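Local coordinates for globin protein (PDB 5ZIQ), which binds a heme with two axial histidines on its iron and may bind or carry oxygen, at residues L106-L109 with K110-G113; W160-E163 with K164-G168. All coordinates share one frame; numbering follows the deposited sequence.

Interaction 1: L106-L109 with K110-G113; sequences LTNL and KRVG. With HEM (protoporphyrin IX containing Fe), chain E; SO4 (sulfate ion), chain G.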
ATOM      1  N   LEU A 106     -13.378  -5.161   3.582  1.00 10.51           N
ATOM      2  CA  LEU A 106     -13.526  -5.905   2.325  1.00 11.38           C
ATOM      3  C   LEU A 106     -14.111  -5.063   1.189  1.00 11.79           C
ATOM      4  O   LEU A 106     -13.619  -5.112   0.073  1.00 13.53           O
ATOM      5  CB  LEU A 106     -14.349  -7.180   2.536  1.00 12.00           C
ATOM      6  CG  LEU A 106     -13.727  -8.251   3.448  1.00 14.09           C
ATOM      7  CD1 LEU A 106     -14.769  -9.316   3.752  1.00 16.62           C
ATOM      8  CD2 LEU A 106     -12.469  -8.869   2.851  1.00 17.19           C
ATOM      9  N   THR A 107     -15.144  -4.271   1.489  1.00 11.27           N
ATOM     10  CA  THR A 107     -15.741  -3.344   0.520  1.00 11.80           C
ATOM     11  C   THR A 107     -14.651  -2.404  -0.033  1.00 11.89           C
ATOM     12  O   THR A 107     -14.514  -2.225  -1.256  1.00 12.48           O
ATOM     13  CB  THR A 107     -16.859  -2.536   1.205  1.00 13.76           C
ATOM     14  OG1 THR A 107     -17.929  -3.428   1.544  1.00 16.11           O
ATOM     15  CG2 THR A 107     -17.387  -1.396   0.284  1.00 15.66           C
ATOM     16  N   ASN A 108     -13.847  -1.852   0.868  1.00 12.14           N
ATOM     17  CA  ASN A 108     -12.857  -0.848   0.474  1.00 11.19           C
ATOM     18  C   ASN A 108     -11.748  -1.449  -0.368  1.00 10.26           C
ATOM     19  O   ASN A 108     -11.374  -0.874  -1.399  1.00 11.31           O
ATOM     20  CB  ASN A 108     -12.288  -0.150   1.708  1.00 11.78           C
ATOM     21  CG  ASN A 108     -13.296   0.759   2.381  1.00 12.21           C
ATOM     22  OD1 ASN A 108     -14.243   1.232   1.748  1.00 13.27           O
ATOM     23  ND2 ASN A 108     -13.104   0.996   3.674  1.00 11.39           N
ATOM     24  N   LEU A 109     -11.236  -2.617   0.041  1.00  9.66           N
ATOM     25  CA  LEU A 109     -10.151  -3.243  -0.715  1.00 10.54           C
ATOM     26  C   LEU A 109     -10.612  -3.763  -2.069  1.00 10.86           C
ATOM     27  O   LEU A 109      -9.896  -3.618  -3.068  1.00 10.79           O
ATOM     28  CB  LEU A 109      -9.464  -4.330   0.101  1.00 11.11           C
ATOM     29  CG  LEU A 109      -8.719  -3.822   1.346  1.00 11.47           C
ATOM     30  CD1 LEU A 109      -8.368  -5.030   2.200  1.00 14.92           C
ATOM     31  CD2 LEU A 109      -7.476  -3.002   0.966  1.00 12.75           C
ATOM     32  N   LYS A 110     -11.806  -4.360  -2.137  0.70 10.88           N
ATOM     33  CA  LYS A 110     -12.288  -4.824  -3.444  0.70 11.23           C
ATOM     34  C   LYS A 110     -12.523  -3.647  -4.393  0.70 11.46           C
ATOM     35  O   LYS A 110     -12.230  -3.758  -5.580  0.70 12.96           O
ATOM     36  CB  LYS A 110     -13.550  -5.694  -3.306  0.70 12.15           C
ATOM     37  CG  LYS A 110     -13.276  -7.015  -2.598  0.70 13.62           C
ATOM     38  CD  LYS A 110     -14.545  -7.794  -2.308  0.70 17.38           C
ATOM     39  CE  LYS A 110     -14.272  -8.876  -1.279  0.70 22.44           C
ATOM     40  NZ  LYS A 110     -15.485  -9.694  -1.005  0.70 29.21           N
ATOM     41  N   ARG A 111     -12.983  -2.502  -3.872  1.00 11.48           N
ATOM     42  CA  ARG A 111     -13.111  -1.306  -4.714  1.00 12.99           C
ATOM     43  C   ARG A 111     -11.765  -0.886  -5.350  1.00 11.69           C
ATOM     44  O   ARG A 111     -11.714  -0.595  -6.549  1.00 12.60           O
ATOM     45  CB  ARG A 111     -13.705  -0.144  -3.931  1.00 13.90           C
ATOM     46  CG  ARG A 111     -13.738   1.160  -4.734  1.00 16.19           C
ATOM     47  CD  ARG A 111     -14.570   2.237  -4.096  1.00 18.77           C
ATOM     48  NE  ARG A 111     -15.980   1.923  -4.255  1.00 21.21           N
ATOM     49  CZ  ARG A 111     -16.824   1.646  -3.267  1.00 21.51           C
ATOM     50  NH1 ARG A 111     -16.419   1.639  -2.002  1.00 19.42           N
ATOM     51  NH2 ARG A 111     -18.088   1.365  -3.561  1.00 24.69           N
ATOM     52  N   VAL A 112     -10.684  -0.906  -4.563  1.00 11.16           N
ATOM     53  CA  VAL A 112      -9.348  -0.547  -5.078  1.00 11.36           C
ATOM     54  C   VAL A 112      -9.028  -1.441  -6.273  1.00 12.13           C
ATOM     55  O   VAL A 112      -8.589  -0.961  -7.317  1.00 12.44           O
ATOM     56  CB  VAL A 112      -8.269  -0.738  -3.993  1.00 10.61           C
ATOM     57  CG1 VAL A 112      -6.867  -0.590  -4.570  1.00 11.60           C
ATOM     58  CG2 VAL A 112      -8.465   0.255  -2.854  1.00 11.64           C
ATOM     59  N   GLY A 113      -9.267  -2.745  -6.126  1.00 11.38           N
ATOM     60  CA  GLY A 113      -8.998  -3.672  -7.233  1.00 12.53           C
ATOM     61  C   GLY A 113      -9.830  -3.362  -8.463  1.00 13.03           C
ATOM     62  O   GLY A 113      -9.289  -3.322  -9.576  1.00 13.15           O
TER
HETATM   63  CHA HEM E1001      -5.308   4.288  -9.371  0.50 13.79           C
HETATM   64  CHB HEM E1001      -1.148   2.354 -10.882  0.50 12.58           C
HETATM   65  CHC HEM E1001      -1.522  -0.868  -7.205  0.50 11.33           C
HETATM   66  CHD HEM E1001      -4.510   2.273  -5.034  0.50 10.15           C
HETATM   67  C1A HEM E1001      -4.202   4.003 -10.134  0.50 12.99           C
HETATM   68  C2A HEM E1001      -3.929   4.555 -11.410  0.50 13.81           C
HETATM   69  C3A HEM E1001      -2.757   4.012 -11.842  0.50 12.82           C
HETATM   70  C4A HEM E1001      -2.291   3.130 -10.838  0.50 12.68           C
HETATM   71  CMA HEM E1001      -2.063   4.317 -13.143  0.50 13.73           C
HETATM   72  CAA HEM E1001      -4.795   5.559 -12.138  0.50 16.70           C
HETATM   73  CBA HEM E1001      -4.045   6.878 -12.369  0.50 20.81           C
HETATM   74  CGA HEM E1001      -3.824   7.591 -11.063  0.50 25.11           C
HETATM   75  O1A HEM E1001      -4.773   7.734 -10.261  0.50 28.02           O
HETATM   76  O2A HEM E1001      -2.696   8.036 -10.774  0.50 27.28           O
HETATM   77  C1B HEM E1001      -0.916   1.257 -10.033  0.50 12.57           C
HETATM   78  C2B HEM E1001       0.102   0.293 -10.239  0.50 13.60           C
HETATM   79  C3B HEM E1001       0.019  -0.623  -9.228  0.50 13.02           C
HETATM   80  C4B HEM E1001      -1.094  -0.188  -8.354  0.50 11.61           C
HETATM   81  CMB HEM E1001       1.083   0.281 -11.389  0.50 15.58           C
HETATM   82  CAB HEM E1001       0.864  -1.807  -9.020  0.50 13.99           C
HETATM   83  CBB HEM E1001       2.186  -1.700  -9.150  0.50 15.02           C
HETATM   84  C1C HEM E1001      -2.297  -0.259  -6.229  0.50  9.58           C
HETATM   85  C2C HEM E1001      -2.402  -0.632  -4.887  0.50  9.32           C
HETATM   86  C3C HEM E1001      -3.242   0.290  -4.267  0.50  9.54           C
HETATM   87  C4C HEM E1001      -3.652   1.224  -5.246  0.50  9.89           C
HETATM   88  CMC HEM E1001      -1.725  -1.810  -4.237  0.50  9.61           C
HETATM   89  CAC HEM E1001      -3.662   0.353  -2.856  0.50  9.59           C
HETATM   90  CBC HEM E1001      -3.405  -0.614  -1.999  0.50  9.00           C
HETATM   91  C1D HEM E1001      -4.997   3.028  -6.100  0.50 10.76           C
HETATM   92  C2D HEM E1001      -6.117   3.966  -5.912  0.50 11.31           C
HETATM   93  C3D HEM E1001      -6.340   4.527  -7.115  0.50 12.55           C
HETATM   94  C4D HEM E1001      -5.359   3.923  -8.036  0.50 12.64           C
HETATM   95  CMD HEM E1001      -6.855   4.230  -4.617  0.50 10.64           C
HETATM   96  CAD HEM E1001      -7.396   5.564  -7.450  0.50 14.87           C
HETATM   97  CBD HEM E1001      -8.562   4.854  -8.125  0.50 18.95           C
HETATM   98  CGD HEM E1001      -9.658   5.824  -8.494  0.50 21.64           C
HETATM   99  O1D HEM E1001      -9.675   6.961  -7.979  0.50 22.65           O
HETATM  100  O2D HEM E1001     -10.551   5.488  -9.311  0.50 21.66           O
HETATM  101  NA  HEM E1001      -3.212   3.107  -9.813  0.50 12.07           N
HETATM  102  NB  HEM E1001      -1.588   0.909  -8.933  0.50 11.79           N
HETATM  103  NC  HEM E1001      -3.072   0.853  -6.423  0.50  9.82           N
HETATM  104  ND  HEM E1001      -4.575   3.037  -7.384  0.50 11.92           N
HETATM  105 FE   HEM E1001      -3.154   2.011  -8.138  0.50 10.96          FE
HETATM  106  S   SO4 G1003     -17.555   1.523  -7.639  1.00 69.18           S
HETATM  107  O1  SO4 G1003     -17.927   0.771  -6.419  1.00 59.31           O
HETATM  108  O2  SO4 G1003     -16.164   1.199  -8.028  1.00 64.07           O
HETATM  109  O3  SO4 G1003     -18.473   1.143  -8.741  1.00 61.81           O
HETATM  110  O4  SO4 G1003     -17.654   2.980  -7.372  1.00 69.18           O
HETATM  111  O   HOH W   1     -13.968   2.350  -0.811  1.00 15.19           O
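Thr107 and Arg111 lie side by side one helical turn apart, the methyl CG2 of Thr107 coming 3.9 Å from the guanidinium nitrogen NH1 of Arg111. Next to this pair a water bridges two polar groups. It donates to OD1 of Asn108 and accepts from NH1 of Arg111, at 2.8 Å from that nitrogen, and it lies at the edge of the guanidinium, in its plane. Another part of the edge, NE and NH2, is occupied by a sulfate ion, probably from the crystallisation liquor. Both nitrogens donate to the same oxygen, O1, with NH2 at 2.9 Å from O1 and the N-H...O angles bent to 139° for NE and 145° for NH2. The arginine reaches the anion with CG anti to its own backbone nitrogen and a bend further out at chi3 (-74°).

Val112 meets the heme through one of its methyls. CG1 packs at 3.7 Å from the heme meso carbon CHD, while CG2 rests near the carbonyl oxygen of Asn108. Helix 102-115 corresponds to the F helix of the globin fold, which leads to the proximal histidine; here it ends just before the axial ligand His116, whose ND1 is hydrogen-bonded to the carbonyl oxygen of Val112.

Beneath these side chains runs the regular i to i+4 bonding of an alpha helix, from Lys110 N to Leu106 O at 3.0 Å through to Gly113 N with Leu109 O at 3.2 Å. In the conformer described here, one of two, the aliphatic chain of Lys110 is extended beyond CG and runs back past Leu106. Further out, helix 148-170 packs on Leu106 and Leu109, whereas Gln94 of helix 79-97 touches Asn108.

Interaction 2: W160-E163 with K164-G168; sequences WTTE and KIREG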
ATOM      1  N   TRP A 160      -2.555 -10.442   2.695  1.00  8.85           N
ATOM      2  CA  TRP A 160      -4.000 -10.602   2.796  1.00  8.90           C
ATOM      3  C   TRP A 160      -4.708  -9.436   2.087  1.00  9.65           C
ATOM      4  O   TRP A 160      -5.652  -9.657   1.311  1.00 10.70           O
ATOM      5  CB  TRP A 160      -4.392 -10.709   4.262  1.00  9.00           C
ATOM      6  CG  TRP A 160      -5.863 -10.844   4.511  1.00 10.19           C
ATOM      7  CD1 TRP A 160      -6.578 -12.013   4.595  1.00 11.18           C
ATOM      8  CD2 TRP A 160      -6.792  -9.788   4.726  1.00 11.23           C
ATOM      9  NE1 TRP A 160      -7.907 -11.737   4.844  1.00 11.52           N
ATOM     10  CE2 TRP A 160      -8.061 -10.384   4.938  1.00 11.34           C
ATOM     11  CE3 TRP A 160      -6.683  -8.385   4.769  1.00 14.18           C
ATOM     12  CZ2 TRP A 160      -9.215  -9.634   5.178  1.00 13.64           C
ATOM     13  CZ3 TRP A 160      -7.833  -7.639   5.011  1.00 15.40           C
ATOM     14  CH2 TRP A 160      -9.083  -8.264   5.209  1.00 16.08           C
ATOM     15  N   THR A 161      -4.246  -8.201   2.314  1.00  9.79           N
ATOM     16  CA  THR A 161      -4.844  -7.071   1.580  1.00 10.36           C
ATOM     17  C   THR A 161      -4.725  -7.229   0.068  1.00 10.72           C
ATOM     18  O   THR A 161      -5.686  -6.926  -0.642  1.00 12.51           O
ATOM     19  CB  THR A 161      -4.290  -5.672   1.985  1.00 11.86           C
ATOM     20  OG1 THR A 161      -2.913  -5.526   1.594  1.00 13.49           O
ATOM     21  CG2 THR A 161      -4.433  -5.455   3.474  1.00 11.80           C
ATOM     22  N   THR A 162      -3.570  -7.686  -0.431  1.00 11.90           N
ATOM     23  CA  THR A 162      -3.392  -7.882  -1.893  1.00 13.53           C
ATOM     24  C   THR A 162      -4.387  -8.878  -2.457  1.00 14.18           C
ATOM     25  O   THR A 162      -4.935  -8.658  -3.555  1.00 15.86           O
ATOM     26  CB  THR A 162      -1.973  -8.356  -2.209  1.00 14.71           C
ATOM     27  OG1 THR A 162      -1.088  -7.312  -1.853  1.00 17.10           O
ATOM     28  CG2 THR A 162      -1.765  -8.691  -3.729  1.00 16.34           C
ATOM     29  N   GLU A 163      -4.600  -9.970  -1.723  1.00 13.74           N
ATOM     30  CA  GLU A 163      -5.571 -10.966  -2.133  1.00 15.85           C
ATOM     31  C   GLU A 163      -6.964 -10.344  -2.287  1.00 15.26           C
ATOM     32  O   GLU A 163      -7.656 -10.629  -3.268  1.00 15.61           O
ATOM     33  CB  GLU A 163      -5.555 -12.150  -1.173  1.00 17.58           C
ATOM     34  CG  GLU A 163      -6.189 -13.416  -1.731  1.00 26.47           C
ATOM     35  CD  GLU A 163      -7.696 -13.468  -1.576  1.00 31.43           C
ATOM     36  OE1 GLU A 163      -8.363 -13.904  -2.546  1.00 39.39           O
ATOM     37  OE2 GLU A 163      -8.213 -13.094  -0.494  1.00 36.19           O
ATOM     38  N   LYS A 164      -7.346  -9.456  -1.369  1.00 13.18           N
ATOM     39  CA  LYS A 164      -8.683  -8.837  -1.450  1.00 12.59           C
ATOM     40  C   LYS A 164      -8.770  -7.840  -2.587  1.00 12.43           C
ATOM     41  O   LYS A 164      -9.796  -7.756  -3.271  1.00 13.44           O
ATOM     42  CB  LYS A 164      -9.104  -8.185  -0.120  1.00 12.65           C
ATOM     43  CG  LYS A 164      -9.094  -9.133   1.071  1.00 14.07           C
ATOM     44  CD  LYS A 164      -9.841 -10.431   0.781  1.00 15.16           C
ATOM     45  CE  LYS A 164      -9.829 -11.354   1.994  1.00 18.85           C
ATOM     46  NZ  LYS A 164     -10.586 -12.612   1.761  1.00 24.81           N
ATOM     47  N   ILE A 165      -7.699  -7.077  -2.780  1.00 11.42           N
ATOM     48  CA  ILE A 165      -7.617  -6.159  -3.918  1.00 10.95           C
ATOM     49  C   ILE A 165      -7.727  -6.959  -5.219  1.00 13.02           C
ATOM     50  O   ILE A 165      -8.498  -6.589  -6.090  1.00 12.77           O
ATOM     51  CB  ILE A 165      -6.326  -5.300  -3.865  1.00 10.93           C
ATOM     52  CG1 ILE A 165      -6.412  -4.345  -2.665  1.00 10.41           C
ATOM     53  CG2 ILE A 165      -6.161  -4.495  -5.154  1.00 11.92           C
ATOM     54  CD1 ILE A 165      -5.109  -3.638  -2.317  1.00 11.35           C
ATOM     55  N   ARG A 166      -7.011  -8.078  -5.315  1.00 14.58           N
ATOM     56  CA  ARG A 166      -7.079  -8.922  -6.507  1.00 16.98           C
ATOM     57  C   ARG A 166      -8.479  -9.478  -6.767  1.00 18.66           C
ATOM     58  O   ARG A 166      -8.911  -9.525  -7.923  1.00 21.15           O
ATOM     59  CB  ARG A 166      -6.055 -10.039  -6.401  1.00 18.19           C
ATOM     60  CG  ARG A 166      -4.630  -9.553  -6.585  1.00 20.60           C
ATOM     61  CD  ARG A 166      -3.672 -10.724  -6.489  1.00 23.34           C
ATOM     62  NE  ARG A 166      -4.043 -11.745  -7.460  1.00 25.70           N
ATOM     63  CZ  ARG A 166      -3.447 -12.925  -7.584  1.00 31.20           C
ATOM     64  NH1 ARG A 166      -2.432 -13.257  -6.788  1.00 33.92           N
ATOM     65  NH2 ARG A 166      -3.871 -13.777  -8.505  1.00 31.86           N
ATOM     66  N   GLU A 167      -9.188  -9.861  -5.696  1.00 18.07           N
ATOM     67  CA  GLU A 167     -10.595 -10.315  -5.795  1.00 19.85           C
ATOM     68  C   GLU A 167     -11.469  -9.251  -6.436  1.00 19.23           C
ATOM     69  O   GLU A 167     -12.279  -9.550  -7.314  1.00 21.42           O
ATOM     70  CB  GLU A 167     -11.171 -10.659  -4.424  1.00 22.45           C
ATOM     71  CG  GLU A 167     -10.725 -11.993  -3.852  1.00 26.74           C
ATOM     72  CD  GLU A 167     -11.315 -12.273  -2.476  1.00 32.22           C
ATOM     73  OE1 GLU A 167     -10.903 -13.274  -1.859  1.00 38.55           O
ATOM     74  OE2 GLU A 167     -12.200 -11.518  -2.012  1.00 35.13           O
ATOM     75  N   GLY A 168     -11.286  -8.000  -6.013  1.00 17.45           N
ATOM     76  CA  GLY A 168     -12.029  -6.892  -6.580  1.00 17.18           C
ATOM     77  C   GLY A 168     -11.714  -6.697  -8.046  1.00 18.27           C
ATOM     78  O   GLY A 168     -12.611  -6.446  -8.829  1.00 18.65           O
TER
HETATM   79  O   HOH W   2      -9.426 -14.268   3.664  1.00 29.73           O
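Trp160 and Lys164 meet because the indole swings out with CG anti to its backbone nitrogen (chi1 179°), while the lysine, bent at chi2 (-50°), folds its chain across the ring. The CG of Lys164 stands over one face, 4.1 Å from the centroid of the six-membered ring of Trp160 in a CH-pi contact, and CE follows nearer the rim, 3.5 Å from NE1 of Trp160. A water accepts from both NE1 of Trp160 and NZ of Lys164, tying the indole N-H to the ammonium.

Glu163 brings OE2 to NZ of Lys164 at 3.3 Å, a salt bridge whose hydrogen bond is weak. Glu167, one turn on from Glu163, completes the network through a long ion pair to the same NZ. With an alanine in place of Lys164, the indole face would probably lose its aliphatic cover and the two glutamates the positive charge they share.

Under the side chains, i to i+4 bonds such as Ile165 N to Thr161 O at 2.9 Å keep this segment of helix 148-170 regular. On another side of the helix, CG2 of Thr162 meets CD of Arg166 at 3.9 Å, while their polar ends bind Glu131 and Glu124. Ile165 belongs to the heme pocket, and Trp160 and Lys164 pack on helix 102-115.

The two carboxylates are turned 72° apart, with OE1 of Glu163 only 2.7 Å from OE1 of Glu167; so close an approach is consistent with a proton held by one of the acids, which the pH of 4 of this structure would probably favour.

Interactions 1 and 2 lie on two packed helices, 102-115 and 148-170, and touch across their interface, centres about 8 Å apart. At Gly113, which has no side chain, CA lies 3.6 Å from CG2 of Ile165, consistent with close helix approach. CG1 of Ile165 comes 3.6 Å from the carbonyl oxygen of Leu109. In one of its two conformers, CE of Lys110 lies 3.4 Å from OE2 of Glu167, where its ammonium makes at most a weak, long ion pair. Both interactions reach the heme pocket through Val112 and Ile165, the latter's side chain about 3 Å from the heme; their nearest side-chain atoms lie about 4 Å and 5 Å from the side chain of axial His116.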